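PDB 3S5P: ribose 5-phosphate isomerase from Giardia lamblia, which probably interconverts ribose 5-phosphate and ribulose 5-phosphate in the pentose phosphate pathway, as an isomerase of the RpiB type. Local coordinates for residues A113-L127 against I140-H154. Sequence-based numbering, arbitrary orientation. Where two conformers were deposited one is given.
Sequences AEMARKHNNANALAL and ILSRFLSTNFEGGRH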
ATOM      1  N   ALA A 113      -9.629  -2.187  -3.043  1.00 33.04           N
ATOM      2  CA  ALA A 113     -10.186  -2.993  -1.936  1.00 34.64           C
ATOM      3  C   ALA A 113     -10.558  -4.410  -2.358  1.00 35.24           C
ATOM      4  O   ALA A 113     -10.248  -5.383  -1.656  1.00 36.05           O
ATOM      5  CB  ALA A 113     -11.392  -2.293  -1.293  1.00 33.42           C
ATOM      6  N   GLU A 114     -11.227  -4.506  -3.501  1.00 35.76           N
ATOM      7  CA  GLU A 114     -11.580  -5.773  -4.106  1.00 37.27           C
ATOM      8  C   GLU A 114     -10.323  -6.603  -4.414  1.00 36.58           C
ATOM      9  O   GLU A 114     -10.272  -7.770  -4.089  1.00 35.89           O
ATOM     10  CB  GLU A 114     -12.354  -5.510  -5.395  1.00 38.26           C
ATOM     11  CG  GLU A 114     -13.116  -6.684  -5.934  1.00 43.44           C
ATOM     12  CD  GLU A 114     -13.635  -6.410  -7.356  1.00 50.37           C
ATOM     13  OE1 GLU A 114     -13.592  -7.321  -8.190  1.00 50.76           O
ATOM     14  OE2 GLU A 114     -14.080  -5.267  -7.650  1.00 55.66           O
ATOM     15  N   MET A 115      -9.307  -6.002  -5.018  1.00 36.39           N
ATOM     16  CA  MET A 115      -8.102  -6.785  -5.326  1.00 37.46           C
ATOM     17  C   MET A 115      -7.318  -7.139  -4.057  1.00 37.14           C
ATOM     18  O   MET A 115      -6.814  -8.249  -3.937  1.00 38.33           O
ATOM     19  CB  MET A 115      -7.232  -6.075  -6.373  1.00 37.71           C
ATOM     20  CG  MET A 115      -7.936  -5.881  -7.722  1.00 40.37           C
ATOM     21  SD  MET A 115      -8.590  -7.414  -8.477  1.00 44.68           S
ATOM     22  CE  MET A 115     -10.302  -7.325  -8.036  1.00 44.38           C
ATOM     23  N   ALA A 116      -7.268  -6.226  -3.085  1.00 36.39           N
ATOM     24  CA  ALA A 116      -6.595  -6.511  -1.792  1.00 36.73           C
ATOM     25  C   ALA A 116      -7.092  -7.784  -1.122  1.00 36.26           C
ATOM     26  O   ALA A 116      -6.333  -8.489  -0.490  1.00 36.47           O
ATOM     27  CB  ALA A 116      -6.726  -5.322  -0.800  1.00 34.93           C
ATOM     28  N   ARG A 117      -8.378  -8.048  -1.228  1.00 36.59           N
ATOM     29  CA  ARG A 117      -8.944  -9.260  -0.664  0.50 37.09           C
ATOM     30  C   ARG A 117      -8.786 -10.429  -1.636  1.00 38.74           C
ATOM     31  O   ARG A 117      -8.170 -11.441  -1.286  1.00 39.05           O
ATOM     32  CB  ARG A 117     -10.405  -9.042  -0.251  0.50 37.08           C
ATOM     33  CG  ARG A 117     -10.587  -8.050   0.952  0.50 35.44           C
ATOM     34  CD  ARG A 117     -10.146  -8.649   2.314  0.50 32.66           C
ATOM     35  NE  ARG A 117     -10.725  -9.970   2.577  0.50 32.59           N
ATOM     36  CZ  ARG A 117     -10.030 -11.061   2.923  0.50 32.65           C
ATOM     37  NH1 ARG A 117      -8.704 -11.021   3.089  0.50 27.28           N
ATOM     38  NH2 ARG A 117     -10.677 -12.202   3.138  0.50 31.70           N
ATOM     39  N   LYS A 118      -9.301 -10.276  -2.863  1.00 40.05           N
ATOM     40  CA  LYS A 118      -9.305 -11.353  -3.839  1.00 42.90           C
ATOM     41  C   LYS A 118      -7.930 -11.977  -4.068  1.00 43.35           C
ATOM     42  O   LYS A 118      -7.792 -13.174  -3.995  1.00 44.50           O
ATOM     43  CB  LYS A 118      -9.854 -10.892  -5.191  1.00 44.15           C
ATOM     44  CG  LYS A 118     -11.346 -11.111  -5.391  1.00 47.46           C
ATOM     45  CD  LYS A 118     -11.700 -10.980  -6.872  1.00 52.24           C
ATOM     46  CE  LYS A 118     -13.157 -11.358  -7.133  1.00 56.50           C
ATOM     47  NZ  LYS A 118     -14.093 -10.278  -6.690  1.00 54.96           N
ATOM     48  N   HIS A 119      -6.933 -11.140  -4.339  1.00 43.27           N
ATOM     49  CA  HIS A 119      -5.607 -11.568  -4.781  1.00 43.12           C
ATOM     50  C   HIS A 119      -4.605 -11.569  -3.631  1.00 42.41           C
ATOM     51  O   HIS A 119      -3.712 -12.392  -3.614  1.00 41.77           O
ATOM     52  CB  HIS A 119      -5.113 -10.586  -5.823  1.00 43.71           C
ATOM     53  CG  HIS A 119      -5.875 -10.634  -7.107  1.00 47.91           C
ATOM     54  ND1 HIS A 119      -5.538  -9.862  -8.198  1.00 50.39           N
ATOM     55  CD2 HIS A 119      -6.948 -11.372  -7.484  1.00 50.70           C
ATOM     56  CE1 HIS A 119      -6.381 -10.111  -9.184  1.00 53.80           C
ATOM     57  NE2 HIS A 119      -7.248 -11.023  -8.777  1.00 54.20           N
ATOM     58  N   ASN A 120      -4.750 -10.633  -2.679  1.00 40.55           N
ATOM     59  CA  ASN A 120      -3.687 -10.415  -1.677  1.00 40.05           C
ATOM     60  C   ASN A 120      -4.017 -10.891  -0.272  1.00 39.66           C
ATOM     61  O   ASN A 120      -3.142 -10.874   0.601  1.00 40.86           O
ATOM     62  CB  ASN A 120      -3.228  -8.953  -1.659  1.00 38.54           C
ATOM     63  CG  ASN A 120      -2.952  -8.405  -3.073  1.00 39.59           C
ATOM     64  OD1 ASN A 120      -3.562  -7.424  -3.486  1.00 40.62           O
ATOM     65  ND2 ASN A 120      -2.048  -9.051  -3.816  1.00 37.90           N
ATOM     66  N   ASN A 121      -5.264 -11.309  -0.054  1.00 38.74           N
ATOM     67  CA  ASN A 121      -5.697 -11.800   1.264  1.00 39.43           C
ATOM     68  C   ASN A 121      -5.401 -10.796   2.386  1.00 38.77           C
ATOM     69  O   ASN A 121      -4.961 -11.170   3.464  1.00 39.44           O
ATOM     70  CB  ASN A 121      -5.087 -13.201   1.584  1.00 40.24           C
ATOM     71  CG  ASN A 121      -5.809 -13.900   2.707  1.00 41.69           C
ATOM     72  OD1 ASN A 121      -6.973 -13.624   2.942  1.00 41.95           O
ATOM     73  ND2 ASN A 121      -5.106 -14.783   3.443  1.00 42.71           N
ATOM     74  N   ALA A 122      -5.652  -9.515   2.127  1.00 37.30           N
ATOM     75  CA  ALA A 122      -5.386  -8.493   3.113  1.00 36.58           C
ATOM     76  C   ALA A 122      -6.308  -8.734   4.307  1.00 36.51           C
ATOM     77  O   ALA A 122      -7.465  -9.078   4.127  1.00 36.99           O
ATOM     78  CB  ALA A 122      -5.590  -7.109   2.544  1.00 35.05           C
ATOM     79  N   ASN A 123      -5.767  -8.597   5.513  1.00 35.71           N
ATOM     80  CA  ASN A 123      -6.573  -8.635   6.714  1.00 36.31           C
ATOM     81  C   ASN A 123      -6.498  -7.302   7.466  1.00 36.41           C
ATOM     82  O   ASN A 123      -6.950  -7.207   8.585  1.00 37.13           O
ATOM     83  CB  ASN A 123      -6.158  -9.828   7.635  1.00 36.55           C
ATOM     84  CG  ASN A 123      -4.663  -9.893   7.875  1.00 35.43           C
ATOM     85  OD1 ASN A 123      -3.928  -8.980   7.516  1.00 36.08           O
ATOM     86  ND2 ASN A 123      -4.203 -10.977   8.484  1.00 33.27           N
ATOM     87  N   ALA A 124      -5.873  -6.288   6.860  1.00 36.35           N
ATOM     88  CA  ALA A 124      -5.854  -4.941   7.426  1.00 36.41           C
ATOM     89  C   ALA A 124      -6.094  -3.979   6.292  1.00 36.35           C
ATOM     90  O   ALA A 124      -5.549  -4.156   5.202  1.00 36.65           O
ATOM     91  CB  ALA A 124      -4.522  -4.646   8.101  1.00 37.13           C
ATOM     92  N   LEU A 125      -6.937  -2.981   6.525  1.00 36.35           N
ATOM     93  CA  LEU A 125      -7.158  -1.945   5.541  1.00 35.60           C
ATOM     94  C   LEU A 125      -6.608  -0.649   6.131  1.00 36.74           C
ATOM     95  O   LEU A 125      -6.960  -0.289   7.261  1.00 38.09           O
ATOM     96  CB  LEU A 125      -8.662  -1.800   5.278  1.00 35.33           C
ATOM     97  CG  LEU A 125      -9.108  -0.621   4.389  1.00 35.12           C
ATOM     98  CD1 LEU A 125      -8.553  -0.769   2.960  1.00 33.10           C
ATOM     99  CD2 LEU A 125     -10.631  -0.487   4.345  1.00 33.23           C
ATOM    100  N   ALA A 126      -5.752   0.046   5.388  1.00 36.47           N
ATOM    101  CA  ALA A 126      -5.308   1.377   5.798  1.00 36.90           C
ATOM    102  C   ALA A 126      -6.030   2.431   4.998  1.00 36.65           C
ATOM    103  O   ALA A 126      -6.118   2.325   3.777  1.00 36.49           O
ATOM    104  CB  ALA A 126      -3.815   1.531   5.629  1.00 37.03           C
ATOM    105  N   LEU A 127      -6.548   3.447   5.683  1.00 36.95           N
ATOM    106  CA  LEU A 127      -7.161   4.579   5.016  1.00 36.44           C
ATOM    107  C   LEU A 127      -6.516   5.909   5.443  1.00 37.16           C
ATOM    108  O   LEU A 127      -6.159   6.089   6.593  1.00 38.10           O
ATOM    109  CB  LEU A 127      -8.655   4.611   5.302  1.00 36.59           C
ATOM    110  CG  LEU A 127      -9.503   3.447   4.787  1.00 37.70           C
ATOM    111  CD1 LEU A 127     -10.819   3.456   5.488  1.00 37.26           C
ATOM    112  CD2 LEU A 127      -9.690   3.526   3.246  1.00 36.52           C
ATOM    113  N   ILE A 140     -14.956   1.955   0.034  1.00 36.49           N
ATOM    114  CA  ILE A 140     -13.742   1.122   0.059  1.00 34.97           C
ATOM    115  C   ILE A 140     -13.855   0.063   1.149  1.00 36.00           C
ATOM    116  O   ILE A 140     -13.623  -1.151   0.901  1.00 35.91           O
ATOM    117  CB  ILE A 140     -12.458   1.998   0.289  1.00 34.42           C
ATOM    118  CG1 ILE A 140     -12.186   2.889  -0.938  1.00 34.18           C
ATOM    119  CG2 ILE A 140     -11.233   1.136   0.540  1.00 33.15           C
ATOM    120  CD1 ILE A 140     -11.096   3.919  -0.721  1.00 30.73           C
ATOM    121  N   LEU A 141     -14.202   0.522   2.352  1.00 36.22           N
ATOM    122  CA  LEU A 141     -14.443  -0.340   3.471  1.00 37.56           C
ATOM    123  C   LEU A 141     -15.503  -1.390   3.122  1.00 39.35           C
ATOM    124  O   LEU A 141     -15.333  -2.579   3.383  1.00 39.28           O
ATOM    125  CB  LEU A 141     -14.939   0.484   4.677  1.00 38.54           C
ATOM    126  CG  LEU A 141     -15.383  -0.388   5.863  1.00 40.08           C
ATOM    127  CD1 LEU A 141     -14.201  -1.207   6.438  1.00 37.50           C
ATOM    128  CD2 LEU A 141     -16.095   0.394   6.966  1.00 42.28           C
ATOM    129  N   SER A 142     -16.646  -0.935   2.607  1.00 41.07           N
ATOM    130  CA  SER A 142     -17.733  -1.873   2.306  1.00 42.54           C
ATOM    131  C   SER A 142     -17.298  -2.953   1.289  1.00 42.05           C
ATOM    132  O   SER A 142     -17.661  -4.128   1.415  1.00 43.56           O
ATOM    133  CB  SER A 142     -18.982  -1.107   1.852  1.00 43.71           C
ATOM    134  OG  SER A 142     -19.629  -1.781   0.800  1.00 45.34           O
ATOM    135  N   ARG A 143     -16.511  -2.574   0.289  1.00 40.65           N
ATOM    136  CA  ARG A 143     -16.001  -3.556  -0.685  1.00 40.22           C
ATOM    137  C   ARG A 143     -14.925  -4.459  -0.060  1.00 39.47           C
ATOM    138  O   ARG A 143     -14.903  -5.667  -0.297  1.00 39.65           O
ATOM    139  CB  ARG A 143     -15.487  -2.865  -1.939  1.00 40.09           C
ATOM    140  CG  ARG A 143     -14.908  -3.793  -2.987  1.00 41.84           C
ATOM    141  CD  ARG A 143     -15.966  -4.660  -3.635  1.00 46.43           C
ATOM    142  NE  ARG A 143     -17.084  -3.809  -3.987  1.00 51.89           N
ATOM    143  CZ  ARG A 143     -17.196  -3.147  -5.132  1.00 56.39           C
ATOM    144  NH1 ARG A 143     -16.261  -3.249  -6.094  1.00 55.43           N
ATOM    145  NH2 ARG A 143     -18.270  -2.398  -5.322  1.00 56.81           N
ATOM    146  N   PHE A 144     -14.077  -3.883   0.787  1.00 38.36           N
ATOM    147  CA  PHE A 144     -13.085  -4.667   1.546  1.00 37.76           C
ATOM    148  C   PHE A 144     -13.782  -5.755   2.412  1.00 39.31           C
ATOM    149  O   PHE A 144     -13.327  -6.904   2.483  1.00 39.09           O
ATOM    150  CB  PHE A 144     -12.226  -3.714   2.408  1.00 36.05           C
ATOM    151  CG  PHE A 144     -11.059  -4.373   3.113  1.00 35.72           C
ATOM    152  CD1 PHE A 144      -9.813  -4.477   2.495  1.00 33.77           C
ATOM    153  CD2 PHE A 144     -11.180  -4.827   4.429  1.00 36.81           C
ATOM    154  CE1 PHE A 144      -8.712  -5.038   3.148  1.00 32.52           C
ATOM    155  CE2 PHE A 144     -10.056  -5.405   5.098  1.00 37.15           C
ATOM    156  CZ  PHE A 144      -8.827  -5.511   4.435  1.00 31.53           C
ATOM    157  N   LEU A 145     -14.901  -5.408   3.051  1.00 40.99           N
ATOM    158  CA  LEU A 145     -15.513  -6.329   4.026  1.00 42.37           C
ATOM    159  C   LEU A 145     -16.322  -7.430   3.353  1.00 44.19           C
ATOM    160  O   LEU A 145     -16.526  -8.506   3.932  1.00 45.56           O
ATOM    161  CB  LEU A 145     -16.364  -5.558   5.043  1.00 43.17           C
ATOM    162  CG  LEU A 145     -15.687  -4.583   6.023  1.00 41.70           C
ATOM    163  CD1 LEU A 145     -16.757  -4.004   6.990  1.00 40.04           C
ATOM    164  CD2 LEU A 145     -14.503  -5.182   6.819  1.00 36.65           C
ATOM    165  N   SER A 146     -16.777  -7.175   2.126  1.00 44.46           N
ATOM    166  CA  SER A 146     -17.652  -8.143   1.458  1.00 46.44           C
ATOM    167  C   SER A 146     -16.957  -8.975   0.385  1.00 46.76           C
ATOM    168  O   SER A 146     -17.592  -9.812  -0.236  1.00 49.50           O
ATOM    169  CB  SER A 146     -18.874  -7.450   0.858  1.00 47.21           C
ATOM    170  OG  SER A 146     -18.506  -6.577  -0.198  1.00 47.11           O
ATOM    171  N   THR A 147     -15.669  -8.746   0.136  1.00 45.25           N
ATOM    172  CA  THR A 147     -14.945  -9.508  -0.877  1.00 44.30           C
ATOM    173  C   THR A 147     -14.148 -10.590  -0.163  1.00 45.00           C
ATOM    174  O   THR A 147     -13.507 -10.313   0.836  1.00 44.13           O
ATOM    175  CB  THR A 147     -14.006  -8.586  -1.696  1.00 42.47           C
ATOM    176  OG1 THR A 147     -14.772  -7.522  -2.264  1.00 40.44           O
ATOM    177  CG2 THR A 147     -13.321  -9.345  -2.814  1.00 41.05           C
ATOM    178  N   ASN A 148     -14.230 -11.821  -0.653  1.00 47.54           N
ATOM    179  CA  ASN A 148     -13.444 -12.949  -0.126  1.00 49.33           C
ATOM    180  C   ASN A 148     -12.125 -13.174  -0.878  1.00 49.24           C
ATOM    181  O   ASN A 148     -12.034 -12.893  -2.068  1.00 48.17           O
ATOM    182  CB  ASN A 148     -14.278 -14.234  -0.177  1.00 51.51           C
ATOM    183  CG  ASN A 148     -15.447 -14.200   0.788  1.00 55.22           C
ATOM    184  OD1 ASN A 148     -15.422 -13.480   1.787  1.00 56.63           O
ATOM    185  ND2 ASN A 148     -16.477 -14.981   0.495  1.00 59.17           N
ATOM    186  N   PHE A 149     -11.109 -13.658  -0.165  1.00 50.55           N
ATOM    187  CA  PHE A 149      -9.856 -14.087  -0.774  1.00 52.29           C
ATOM    188  C   PHE A 149     -10.110 -15.264  -1.746  1.00 56.81           C
ATOM    189  O   PHE A 149     -10.930 -16.129  -1.471  1.00 57.35           O
ATOM    190  CB  PHE A 149      -8.861 -14.462   0.327  1.00 50.44           C
ATOM    191  CG  PHE A 149      -7.539 -15.038  -0.166  1.00 48.58           C
ATOM    192  CD1 PHE A 149      -6.775 -14.389  -1.134  1.00 45.69           C
ATOM    193  CD2 PHE A 149      -7.021 -16.198   0.412  1.00 46.66           C
ATOM    194  CE1 PHE A 149      -5.525 -14.922  -1.550  1.00 46.59           C
ATOM    195  CE2 PHE A 149      -5.789 -16.721   0.022  1.00 46.04           C
ATOM    196  CZ  PHE A 149      -5.040 -16.087  -0.968  1.00 44.24           C
ATOM    197  N   GLU A 150      -9.437 -15.249  -2.900  1.00 43.61           N
ATOM    198  CA  GLU A 150      -9.436 -16.398  -3.844  1.00 48.47           C
ATOM    199  C   GLU A 150      -8.276 -17.362  -3.509  1.00 50.07           C
ATOM    200  O   GLU A 150      -7.325 -17.517  -4.283  1.00 51.22           O
ATOM    201  CB  GLU A 150      -9.366 -15.913  -5.306  1.00 48.90           C
ATOM    202  CG  GLU A 150     -10.725 -15.348  -5.836  1.00 54.03           C
ATOM    203  CD  GLU A 150     -10.596 -14.632  -7.208  1.00 61.15           C
ATOM    204  OE1 GLU A 150      -9.436 -14.389  -7.669  1.00 60.40           O
ATOM    205  OE2 GLU A 150     -11.663 -14.307  -7.805  1.00 62.28           O
ATOM    206  N   GLY A 151      -8.356 -17.985  -2.334  1.00 51.87           N
ATOM    207  CA  GLY A 151      -7.335 -18.922  -1.876  1.00 53.79           C
ATOM    208  C   GLY A 151      -7.023 -20.036  -2.863  1.00 55.01           C
ATOM    209  O   GLY A 151      -5.853 -20.361  -3.069  1.00 54.36           O
ATOM    210  N   GLY A 152      -8.084 -20.585  -3.467  1.00 56.75           N
ATOM    211  CA  GLY A 152      -8.037 -21.688  -4.453  1.00 59.53           C
ATOM    212  C   GLY A 152      -6.989 -21.556  -5.545  1.00 61.23           C
ATOM    213  O   GLY A 152      -6.131 -22.412  -5.661  1.00 61.56           O
ATOM    214  N   ARG A 153      -7.038 -20.476  -6.323  1.00 63.08           N
ATOM    215  CA  ARG A 153      -6.080 -20.265  -7.418  1.00 64.92           C
ATOM    216  C   ARG A 153      -4.638 -20.127  -6.937  1.00 66.01           C
ATOM    217  O   ARG A 153      -3.715 -20.526  -7.635  1.00 66.86           O
ATOM    218  CB  ARG A 153      -6.468 -19.027  -8.256  1.00 65.22           C
ATOM    219  N   HIS A 154      -4.439 -19.535  -5.763  1.00 67.10           N
ATOM    220  CA  HIS A 154      -3.088 -19.307  -5.237  1.00 68.34           C
ATOM    221  C   HIS A 154      -2.526 -20.614  -4.628  1.00 68.40           C
ATOM    222  O   HIS A 154      -1.308 -20.886  -4.705  1.00 67.90           O
ATOM    223  CB  HIS A 154      -3.093 -18.185  -4.165  1.00 68.94           C
ATOM    224  CG  HIS A 154      -3.426 -16.818  -4.694  1.00 71.12           C
ATOM    225  ND1 HIS A 154      -4.666 -16.496  -5.207  1.00 73.24           N
ATOM    226  CD2 HIS A 154      -2.678 -15.689  -4.778  1.00 71.61           C
ATOM    227  CE1 HIS A 154      -4.660 -15.234  -5.609  1.00 73.60           C
ATOM    228  NE2 HIS A 154      -3.465 -14.724  -5.361  1.00 72.80           N
TER
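F144, on helix 140-146, projects its ring between R117 and L125, part of the alpha/beta fold of RpiB in which helices 110-118 and 134-146 pack beside strand 124-128 of the parallel sheet. Both ring faces are covered centrally: R117 CD stands 4.0 Å from the centroid of the F144 ring, and L125 CB lies over the opposite face at 3.7 Å, so both qualify as CH-pi contacts. With chi1 at -173° the ring of F144 swings away from its own backbone N and reaches the strand, while the CB atoms of A116 and A122 meet its edge. The helix segments run nearly parallel, their short axes approaching to 8.1 Å and crossing at -22°, and come close where A113 CB abuts the carbonyl O of I140.

Bends at chi2 and chi3 lead R117 across F144, and in the conformer described its guanidinium ties the loops together: NE makes a weak bond to T147 O, whereas NH1 donates to N121 OD1 (3.1 Å). The bond to OD1 probably helps orient the N121 amide, which stacks on F149 with planes 15° apart and N121 CB 3.4 Å from the centroid of the F149 ring. E114 links R143 and K118 through two weak salt bridges, OE2 to R143 NH1 and OE1 to K118 NZ. At the N-cap of helix 151-155, E150 N donates to K118 O at 2.9 Å.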